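Local coordinates for protein 3-dehydroshikimate dehydratase (Bacillus anthracis, PDB 3DX5) that converts 3-dehydroshikimate to 3,4-dihydroxybenzoate with loss of water, a manganese-dependent step in making the catecholate siderophore petrobactin, at residues A[61-66]-A[247-252]; A[98-103]-A[193-198]; A[127-132]-A[165-170]. All coordinates share one frame; numbering follows the deposited sequence. Where two conformers were deposited one is given.

Contact 1 (A[61-66]-A[247-252])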
loop_
_atom_site.group_PDB
_atom_site.type_symbol
_atom_site.label_atom_id
_atom_site.label_comp_id
_atom_site.label_asym_id
_atom_site.label_seq_id
_atom_site.Cartn_x
_atom_site.Cartn_y
_atom_site.Cartn_z
ATOM N N THR A 61 -1.092 18.180 22.874
ATOM C CA THR A 61 -1.860 17.112 23.511
ATOM C C THR A 61 -1.950 15.908 22.578
ATOM O O THR A 61 -3.018 15.348 22.395
ATOM C CB THR A 61 -3.298 17.577 23.961
ATOM O OG1 THR A 61 -3.224 18.896 24.523
ATOM C CG2 THR A 61 -3.883 16.640 25.013
ATOM N N LEU A 62 -0.822 15.546 21.970
ATOM C CA LEU A 62 -0.727 14.398 21.075
ATOM C C LEU A 62 0.307 13.422 21.631
ATOM O O LEU A 62 1.162 13.817 22.384
ATOM C CB LEU A 62 -0.314 14.824 19.650
ATOM C CG LEU A 62 -1.444 15.389 18.793
ATOM C CD1 LEU A 62 -0.865 15.988 17.508
ATOM C CD2 LEU A 62 -2.479 14.270 18.500
ATOM N N GLU A 63 0.206 12.158 21.248
ATOM C CA GLU A 63 1.182 11.163 21.588
ATOM C C GLU A 63 1.061 10.068 20.521
ATOM O O GLU A 63 0.094 10.034 19.758
ATOM C CB GLU A 63 0.907 10.580 22.986
ATOM C CG GLU A 63 -0.391 9.747 23.065
ATOM C CD GLU A 63 -0.768 9.416 24.518
ATOM O OE1 GLU A 63 -0.364 8.323 25.014
ATOM O OE2 GLU A 63 -1.460 10.260 25.162
ATOM N N ILE A 64 2.038 9.187 20.456
ATOM C CA ILE A 64 1.935 8.010 19.596
ATOM C C ILE A 64 1.279 6.921 20.449
ATOM O O ILE A 64 1.799 6.565 21.510
ATOM C CB ILE A 64 3.328 7.589 19.053
ATOM C CG1 ILE A 64 3.985 8.769 18.298
ATOM C CG2 ILE A 64 3.237 6.270 18.222
ATOM C CD1 ILE A 64 3.157 9.299 17.083
ATOM N N THR A 65 0.125 6.423 20.027
ATOM C CA THR A 65 -0.656 5.502 20.880
ATOM C C THR A 65 -0.147 4.054 20.818
ATOM O O THR A 65 -0.334 3.262 21.770
ATOM C CB THR A 65 -2.203 5.516 20.543
ATOM O OG1 THR A 65 -2.451 4.835 19.297
ATOM C CG2 THR A 65 -2.729 6.926 20.406
HETATM N N MSE A 66 0.488 3.716 19.698
HETATM C CA MSE A 66 0.790 2.335 19.355
HETATM C C MSE A 66 1.502 2.344 18.019
HETATM O O MSE A 66 1.257 3.227 17.183
HETATM C CB MSE A 66 -0.521 1.538 19.231
HETATM C CG MSE A 66 -0.362 0.037 18.869
HETATM SE SE MSE A 66 -2.010 -0.970 19.350
HETATM C CE MSE A 66 -3.242 -0.199 18.039
ATOM N N ASP A 247 -9.767 4.232 29.648
ATOM C CA ASP A 247 -8.676 5.135 29.380
ATOM C C ASP A 247 -8.012 4.904 28.011
ATOM O O ASP A 247 -7.051 5.590 27.667
ATOM C CB ASP A 247 -7.652 5.007 30.514
ATOM C CG ASP A 247 -8.217 5.448 31.860
ATOM O OD1 ASP A 247 -9.028 6.390 31.893
ATOM O OD2 ASP A 247 -7.846 4.851 32.886
ATOM N N HIS A 248 -8.533 3.962 27.232
ATOM C CA HIS A 248 -7.851 3.511 25.986
ATOM C C HIS A 248 -8.209 4.361 24.797
ATOM O O HIS A 248 -9.311 4.938 24.724
ATOM C CB HIS A 248 -8.141 2.030 25.709
ATOM C CG HIS A 248 -8.000 1.169 26.933
ATOM N ND1 HIS A 248 -6.857 1.156 27.708
ATOM C CD2 HIS A 248 -8.885 0.344 27.552
ATOM C CE1 HIS A 248 -7.030 0.328 28.731
ATOM N NE2 HIS A 248 -8.257 -0.172 28.659
ATOM N N PHE A 249 -7.259 4.501 23.885
ATOM C CA PHE A 249 -7.520 5.243 22.669
ATOM C C PHE A 249 -8.414 4.425 21.744
ATOM O O PHE A 249 -8.283 3.184 21.662
ATOM C CB PHE A 249 -6.199 5.548 21.951
ATOM C CG PHE A 249 -5.498 6.805 22.465
ATOM C CD1 PHE A 249 -4.525 6.727 23.493
ATOM C CD2 PHE A 249 -5.817 8.054 21.930
ATOM C CE1 PHE A 249 -3.897 7.899 23.975
ATOM C CE2 PHE A 249 -5.186 9.215 22.379
ATOM C CZ PHE A 249 -4.219 9.146 23.411
ATOM N N ALA A 250 -9.281 5.120 21.013
ATOM C CA ALA A 250 -10.006 4.491 19.919
ATOM C C ALA A 250 -9.531 5.133 18.650
ATOM O O ALA A 250 -9.682 6.345 18.479
ATOM C CB ALA A 250 -11.555 4.694 20.089
ATOM N N SER A 251 -8.965 4.337 17.738
ATOM C CA SER A 251 -8.569 4.872 16.437
ATOM C C SER A 251 -9.739 4.875 15.450
ATOM O O SER A 251 -10.473 3.883 15.378
ATOM C CB SER A 251 -7.461 3.997 15.840
ATOM O OG SER A 251 -6.207 4.410 16.339
ATOM N N LEU A 252 -9.866 5.941 14.653
ATOM C CA LEU A 252 -10.822 5.990 13.572
ATOM C C LEU A 252 -10.147 5.333 12.368
ATOM O O LEU A 252 -9.436 6.004 11.601
ATOM C CB LEU A 252 -11.264 7.450 13.253
ATOM C CG LEU A 252 -11.828 8.219 14.458
ATOM C CD1 LEU A 252 -12.339 9.597 14.033
ATOM C CD2 LEU A 252 -12.949 7.397 15.189
#

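Contact 2 (A[98-103]-A[193-198]). With MN (manganese (II) ion), chain B; DHB (3,4-dihydroxybenzoic acid), chain D.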
loop_
_atom_site.group_PDB
_atom_site.type_symbol
_atom_site.label_atom_id
_atom_site.label_comp_id
_atom_site.label_asym_id
_atom_site.label_seq_id
_atom_site.Cartn_x
_atom_site.Cartn_y
_atom_site.Cartn_z
ATOM N N THR A 98 6.008 4.967 22.863
ATOM C CA THR A 98 4.785 4.194 22.993
ATOM C C THR A 98 5.179 2.862 23.641
ATOM O O THR A 98 6.306 2.405 23.479
ATOM C CB THR A 98 4.037 4.016 21.607
ATOM O OG1 THR A 98 2.877 3.222 21.796
ATOM C CG2 THR A 98 4.886 3.294 20.554
ATOM N N ASN A 99 4.267 2.261 24.393
ATOM C CA ASN A 99 4.526 0.953 24.974
ATOM C C ASN A 99 3.663 -0.149 24.348
ATOM O O ASN A 99 3.484 -1.211 24.975
ATOM C CB ASN A 99 4.319 0.999 26.503
ATOM C CG ASN A 99 2.850 1.218 26.895
ATOM O OD1 ASN A 99 1.998 1.600 26.065
ATOM N ND2 ASN A 99 2.538 0.940 28.153
ATOM N N LYS A 100 3.117 0.067 23.139
ATOM C CA LYS A 100 2.249 -0.953 22.528
ATOM C C LYS A 100 2.599 -1.247 21.072
ATOM O O LYS A 100 2.907 -0.314 20.293
ATOM C CB LYS A 100 0.765 -0.506 22.575
ATOM C CG LYS A 100 0.252 -0.146 23.952
ATOM C CD LYS A 100 -1.200 0.372 23.910
ATOM C CE LYS A 100 -1.651 0.852 25.299
ATOM N NZ LYS A 100 -0.799 1.954 25.860
ATOM N N ILE A 101 2.551 -2.539 20.716
ATOM C CA ILE A 101 2.751 -3.059 19.369
ATOM C C ILE A 101 1.547 -3.933 18.969
ATOM O O ILE A 101 1.227 -4.928 19.642
ATOM C CB ILE A 101 4.015 -3.963 19.266
ATOM C CG1 ILE A 101 5.286 -3.209 19.676
ATOM C CG2 ILE A 101 4.159 -4.542 17.846
ATOM C CD1 ILE A 101 5.536 -1.842 18.932
ATOM N N ARG A 102 0.911 -3.593 17.853
ATOM C CA ARG A 102 -0.222 -4.357 17.373
ATOM C C ARG A 102 0.278 -5.450 16.420
ATOM O O ARG A 102 1.088 -5.195 15.523
ATOM C CB ARG A 102 -1.186 -3.399 16.635
ATOM C CG ARG A 102 -2.526 -4.005 16.108
ATOM C CD ARG A 102 -2.415 -5.002 14.894
ATOM N NE ARG A 102 -1.658 -4.569 13.708
ATOM C CZ ARG A 102 -2.176 -3.855 12.712
ATOM N NH1 ARG A 102 -1.411 -3.528 11.660
ATOM N NH2 ARG A 102 -3.460 -3.464 12.778
ATOM N N THR A 103 -0.205 -6.666 16.612
ATOM C CA THR A 103 0.054 -7.733 15.650
ATOM C C THR A 103 -1.186 -8.592 15.482
ATOM O O THR A 103 -2.195 -8.374 16.168
ATOM C CB THR A 103 1.319 -8.573 16.007
ATOM O OG1 THR A 103 1.654 -9.414 14.897
ATOM C CG2 THR A 103 1.098 -9.478 17.246
ATOM N N TRP A 193 -8.202 -7.478 29.218
ATOM C CA TRP A 193 -7.062 -7.478 28.286
ATOM C C TRP A 193 -7.011 -6.303 27.312
ATOM O O TRP A 193 -6.046 -6.131 26.600
ATOM C CB TRP A 193 -7.060 -8.778 27.472
ATOM C CG TRP A 193 -6.930 -9.961 28.336
ATOM C CD1 TRP A 193 -5.765 -10.509 28.798
ATOM C CD2 TRP A 193 -8.003 -10.741 28.909
ATOM N NE1 TRP A 193 -6.046 -11.599 29.593
ATOM C CE2 TRP A 193 -7.406 -11.763 29.681
ATOM C CE3 TRP A 193 -9.405 -10.680 28.830
ATOM C CZ2 TRP A 193 -8.170 -12.730 30.391
ATOM C CZ3 TRP A 193 -10.168 -11.631 29.535
ATOM C CH2 TRP A 193 -9.546 -12.645 30.299
ATOM N N ILE A 194 -8.050 -5.489 27.261
ATOM C CA ILE A 194 -8.110 -4.461 26.208
ATOM C C ILE A 194 -7.155 -3.293 26.504
ATOM O O ILE A 194 -7.137 -2.794 27.629
ATOM C CB ILE A 194 -9.542 -3.917 26.065
ATOM C CG1 ILE A 194 -10.450 -4.992 25.442
ATOM C CG2 ILE A 194 -9.597 -2.547 25.235
ATOM C CD1 ILE A 194 -11.883 -4.610 25.612
ATOM N N GLN A 195 -6.397 -2.838 25.503
ATOM C CA GLN A 195 -5.578 -1.624 25.683
ATOM C C GLN A 195 -5.837 -0.565 24.615
ATOM O O GLN A 195 -5.332 0.563 24.718
ATOM C CB GLN A 195 -4.091 -1.968 25.709
ATOM C CG GLN A 195 -3.697 -2.874 26.864
ATOM C CD GLN A 195 -3.430 -2.120 28.146
ATOM O OE1 GLN A 195 -4.344 -1.606 28.792
ATOM N NE2 GLN A 195 -2.157 -2.063 28.534
ATOM N N HIS A 196 -6.615 -0.925 23.590
ATOM C CA HIS A 196 -6.817 -0.047 22.422
ATOM C C HIS A 196 -8.063 -0.492 21.669
ATOM O O HIS A 196 -8.473 -1.671 21.755
ATOM C CB HIS A 196 -5.578 -0.103 21.480
ATOM C CG HIS A 196 -5.271 1.180 20.745
ATOM N ND1 HIS A 196 -6.022 1.642 19.683
ATOM C CD2 HIS A 196 -4.239 2.046 20.868
ATOM C CE1 HIS A 196 -5.485 2.752 19.203
ATOM N NE2 HIS A 196 -4.396 3.015 19.906
ATOM N N TYR A 197 -8.689 0.433 20.950
ATOM C CA TYR A 197 -9.808 0.059 20.046
ATOM C C TYR A 197 -9.540 0.516 18.614
ATOM O O TYR A 197 -8.794 1.456 18.393
ATOM C CB TYR A 197 -11.144 0.700 20.452
ATOM C CG TYR A 197 -11.430 0.636 21.924
ATOM C CD1 TYR A 197 -11.962 -0.518 22.497
ATOM C CD2 TYR A 197 -11.164 1.748 22.760
ATOM C CE1 TYR A 197 -12.220 -0.588 23.862
ATOM C CE2 TYR A 197 -11.441 1.698 24.117
ATOM C CZ TYR A 197 -11.959 0.513 24.656
ATOM O OH TYR A 197 -12.239 0.438 26.009
ATOM N N HIS A 198 -10.205 -0.140 17.668
ATOM C CA HIS A 198 -10.380 0.329 16.288
ATOM C C HIS A 198 -11.861 0.517 16.066
ATOM O O HIS A 198 -12.646 -0.387 16.377
ATOM C CB HIS A 198 -9.854 -0.725 15.287
ATOM C CG HIS A 198 -8.379 -0.634 15.046
ATOM N ND1 HIS A 198 -7.715 -1.436 14.132
ATOM C CD2 HIS A 198 -7.441 0.176 15.596
ATOM C CE1 HIS A 198 -6.433 -1.109 14.124
ATOM N NE2 HIS A 198 -6.241 -0.136 15.006
HETATM MN MN MN B . -8.407 -2.888 12.521
HETATM C C1 DHB D . -5.644 -3.968 8.671
HETATM C C2 DHB D . -6.499 -3.757 9.749
HETATM C C3 DHB D . -7.867 -4.019 9.630
HETATM O O3 DHB D . -8.770 -3.842 10.646
HETATM C C4 DHB D . -8.368 -4.548 8.358
HETATM O O4 DHB D . -9.694 -4.798 8.284
HETATM C C5 DHB D . -7.499 -4.783 7.297
HETATM C C6 DHB D . -6.135 -4.482 7.468
HETATM C C DHB D . -4.166 -3.650 8.830
HETATM O O1 DHB D . -3.329 -3.846 7.943
HETATM O O2 DHB D . -3.735 -3.111 9.968
#

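Contact 3 (A[127-132]-A[165-170])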
loop_
_atom_site.group_PDB
_atom_site.type_symbol
_atom_site.label_atom_id
_atom_site.label_comp_id
_atom_site.label_asym_id
_atom_site.label_seq_id
_atom_site.Cartn_x
_atom_site.Cartn_y
_atom_site.Cartn_z
HETATM N N MSE A 127 6.582 -16.290 23.552
HETATM C CA MSE A 127 7.985 -15.855 23.356
HETATM C C MSE A 127 8.085 -14.387 22.988
HETATM O O MSE A 127 8.934 -13.683 23.505
HETATM C CB MSE A 127 8.686 -16.691 22.277
HETATM C CG MSE A 127 8.916 -18.124 22.729
HETATM SE SE MSE A 127 9.664 -19.257 21.310
HETATM C CE MSE A 127 11.334 -18.259 21.128
ATOM N N ILE A 128 7.222 -13.937 22.082
ATOM C CA ILE A 128 7.194 -12.527 21.694
ATOM C C ILE A 128 6.779 -11.636 22.868
ATOM O O ILE A 128 7.354 -10.573 23.053
ATOM C CB ILE A 128 6.323 -12.332 20.459
ATOM C CG1 ILE A 128 7.150 -12.754 19.226
ATOM C CG2 ILE A 128 5.858 -10.881 20.321
ATOM C CD1 ILE A 128 6.280 -13.114 18.058
ATOM N N CYS A 129 5.805 -12.084 23.659
ATOM C CA CYS A 129 5.428 -11.384 24.879
ATOM C C CYS A 129 6.604 -11.248 25.847
ATOM O O CYS A 129 6.806 -10.169 26.434
ATOM C CB CYS A 129 4.265 -12.098 25.573
ATOM S SG CYS A 129 2.725 -11.829 24.701
ATOM N N GLU A 130 7.380 -12.315 26.021
ATOM C CA GLU A 130 8.515 -12.268 26.939
ATOM C C GLU A 130 9.634 -11.341 26.449
ATOM O O GLU A 130 10.298 -10.688 27.255
ATOM C CB GLU A 130 9.037 -13.673 27.263
ATOM C CG GLU A 130 8.440 -14.239 28.542
ATOM C CD GLU A 130 8.953 -13.528 29.793
ATOM O OE1 GLU A 130 8.186 -12.776 30.449
ATOM O OE2 GLU A 130 10.143 -13.721 30.110
ATOM N N LEU A 131 9.831 -11.273 25.135
ATOM C CA LEU A 131 10.759 -10.291 24.556
ATOM C C LEU A 131 10.304 -8.836 24.871
ATOM O O LEU A 131 11.071 -8.032 25.438
ATOM C CB LEU A 131 10.873 -10.505 23.044
ATOM C CG LEU A 131 11.964 -9.743 22.284
ATOM C CD1 LEU A 131 12.331 -10.463 21.001
ATOM C CD2 LEU A 131 11.495 -8.321 21.939
ATOM N N PHE A 132 9.069 -8.500 24.504
ATOM C CA PHE A 132 8.554 -7.153 24.738
ATOM C C PHE A 132 8.400 -6.813 26.226
ATOM O O PHE A 132 8.568 -5.644 26.609
ATOM C CB PHE A 132 7.245 -6.893 23.968
ATOM C CG PHE A 132 7.459 -6.668 22.494
ATOM C CD1 PHE A 132 8.154 -5.544 22.041
ATOM C CD2 PHE A 132 7.044 -7.627 21.563
ATOM C CE1 PHE A 132 8.359 -5.342 20.669
ATOM C CE2 PHE A 132 7.247 -7.449 20.171
ATOM C CZ PHE A 132 7.898 -6.314 19.726
ATOM N N PRO A 165 1.297 -11.870 31.155
ATOM C CA PRO A 165 0.815 -10.537 31.536
ATOM C C PRO A 165 0.986 -9.442 30.479
ATOM O O PRO A 165 0.326 -8.411 30.576
ATOM C CB PRO A 165 1.610 -10.207 32.812
ATOM C CG PRO A 165 2.771 -11.129 32.811
ATOM C CD PRO A 165 2.268 -12.394 32.150
ATOM N N ASN A 166 1.816 -9.653 29.456
ATOM C CA ASN A 166 1.985 -8.580 28.458
ATOM C C ASN A 166 1.182 -8.781 27.178
ATOM O O ASN A 166 1.320 -8.007 26.229
ATOM C CB ASN A 166 3.458 -8.336 28.126
ATOM C CG ASN A 166 4.231 -7.842 29.311
ATOM O OD1 ASN A 166 4.432 -8.589 30.274
ATOM N ND2 ASN A 166 4.645 -6.580 29.278
ATOM N N LEU A 167 0.374 -9.842 27.127
ATOM C CA LEU A 167 -0.488 -10.069 25.952
ATOM C C LEU A 167 -1.789 -9.328 26.194
ATOM O O LEU A 167 -2.481 -9.554 27.214
ATOM C CB LEU A 167 -0.792 -11.554 25.775
ATOM C CG LEU A 167 -1.607 -11.811 24.507
ATOM C CD1 LEU A 167 -0.739 -11.390 23.298
ATOM C CD2 LEU A 167 -1.954 -13.299 24.472
ATOM N N LYS A 168 -2.130 -8.446 25.266
ATOM C CA LYS A 168 -3.323 -7.621 25.432
ATOM C C LYS A 168 -4.105 -7.679 24.130
ATOM O O LYS A 168 -3.708 -8.423 23.237
ATOM C CB LYS A 168 -2.914 -6.199 25.786
ATOM C CG LYS A 168 -2.116 -6.114 27.104
ATOM C CD LYS A 168 -3.017 -6.430 28.330
ATOM C CE LYS A 168 -2.200 -6.353 29.609
ATOM N NZ LYS A 168 -3.060 -6.571 30.775
ATOM N N ILE A 169 -5.208 -6.930 24.042
ATOM C CA ILE A 169 -6.105 -6.947 22.872
ATOM C C ILE A 169 -6.311 -5.520 22.310
ATOM O O ILE A 169 -6.569 -4.551 23.065
ATOM C CB ILE A 169 -7.517 -7.525 23.256
ATOM C CG1 ILE A 169 -7.423 -9.021 23.703
ATOM C CG2 ILE A 169 -8.566 -7.367 22.090
ATOM C CD1 ILE A 169 -7.024 -10.005 22.577
ATOM N N ASN A 170 -6.274 -5.429 20.980
ATOM C CA ASN A 170 -6.801 -4.292 20.250
ATOM C C ASN A 170 -8.187 -4.701 19.746
ATOM O O ASN A 170 -8.301 -5.544 18.821
ATOM C CB ASN A 170 -5.919 -3.921 19.038
ATOM C CG ASN A 170 -6.459 -2.693 18.308
ATOM O OD1 ASN A 170 -7.098 -1.845 18.920
ATOM N ND2 ASN A 170 -6.280 -2.640 17.010
#

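Contact 1 (A[61-66]-A[247-252])
Thr65 and Phe249 make the apolar part of this contact through a CH-pi interaction. The methyl CG2 of Thr65 stands over one face of the Phe249 ring, 3.5 Å from the ring centroid and only 13° off the ring normal, so it sits almost squarely on the pi cloud. The rotamer of Thr65 (chi1 73°) places CG2 anti to the carbonyl carbon and beside the backbone N, which turns the methyl over the ring and the hydroxyl to His196, its hydrogen-bond partner. Threonine suits this position because one branch is apolar and the other polar, and each finds a matching partner in a buried place.

The polar approach is made by Glu63, whose extended chain carries its carboxylate to the rim of the same ring. OE2 of Glu63 lies 3.5 Å from CZ of Phe249, near the ring plane, and the carboxylate is turned 71° against the ring. An oxygen in this position faces the weakly positive C-H edge, which would make the approach mildly favourable even without a hydrogen bond. Lys2 forms a cation-pi interaction with the ring as well, so a large aromatic serves here as partner to a methyl, an acid and a cation together.

Strands 64-68 and 249-252 are not neighbours in the sheet: strands 31-35 and 2-6 come between them, and the side chains meet across the interior, near the N-terminal ends of the strands. Such inward-pointing residues filling the closed sheet are characteristic of the core of a TIM barrel, here of the xylose isomerase-like family.

Contact 2 (A[98-103]-A[193-198])
The manganese and substrate site of the TIM barrel is lined from two non-adjacent strands by Arg102 and His198, whose side chains converge in the barrel interior, with Arg102 NH2 4.0 Å from His198 CE1. His198 gives ND1 to the manganese ion at 2.3 Å, sharing it with Glu142, Asp172 and Glu253; its NE2 is hydrogen-bonded to Glu33, a second-shell acid, and metal and acid together fix the rotation of the imidazole. The metal also takes O3 of the bound 3,4-dihydroxybenzoate, at 2.1 Å.

Arginine suits the other end of the ligand, because two of its nitrogens can grip one carboxylate oxygen. CG of Arg102 is anti to the backbone N (chi1 -176°), and bends at chi2 and chi3 turn the guanidinium to the ligand, whose O2 lies near its plane. NH2 reaches O2 at 2.8 Å, and NH1 adds a weak bond. A salt bridge from NH2 to Glu142 ties this group to a metal ligand.

Nearer the strand starts, the long aliphatic chain of Lys100 crosses Gln195 at about a right angle, CE lying 3.8 Å from Gln195 CB. The ammonium then turns back to its own segment, where Lys100 NZ donates to a lone pair of Asn99 OD1, 2.8 Å away.

Contact 3 (A[127-132]-A[165-170])
Cys129 is where segment 127-132 of helix 115-134 meets the start of strand 167-172, for it faces both Asn166 and Leu167. Just before it, Ile128 turns inward and packs on Val139 of strand 138-142, a good place for a branched aliphatic residue between helix and sheet.

Cys129 itself carries the contact. With SG anti to the carbonyl carbon (chi1 -74°), the sulfur points at Leu167 and lies 3.7 Å from its CB and 3.8 Å from its CD1. The weakly polar thiol is small enough to fit a close approach of helix and strand: CA of Cys129 and CA of Asn166 are 5.7 Å apart. Leu167 supplies a buried apolar surface that is also covered by Leu159 and Val162 of helix 152-162, so the sulfur shares the leucine with a second helix. Beside it, CB of Asn166 is 4.2 Å from Cys129 O, a looser approach of carbon to carbonyl. The polar end of Asn166 looks to another partner, ND2 being hydrogen-bonded to Met137 O.

Glu130 is on the solvent side. In the conformer given, its OE1 is hydrogen-bonded to NE2 of His164, whose ND1 is bonded to the backbone N of Asn166, so the histidine may link helix and strand entry. Farther along, Phe132 packs its ring on Val139, extending the apolar face begun by Ile128. An outer helix laid on parallel strands with apolar residues between is characteristic of the helical layer packed round the parallel beta barrel of a TIM barrel.

In the fold
The three contacts are nested along the chain: contact 3 lies inside the loop closed by contact 2, which lies inside that closed by contact 1. All three reach the same closed sheet. Contacts 1 and 2, with centres about 9 Å apart, cross its interior; their strands are neighbours in pairs, and the backbones of Phe249 and Tyr197 are hydrogen-bonded. Contact 3, its centre about 10 Å from that of contact 2 and about 19 Å from that of contact 1, lies on the outer face of the barrel, where helix 115-134, which follows strand 100-103, packs. Strands 167-172 and 194-202 join contacts 2 and 3 through backbone bonds of Ile169. Core, metal and substrate site, and helical shell are thereby joined in one barrel.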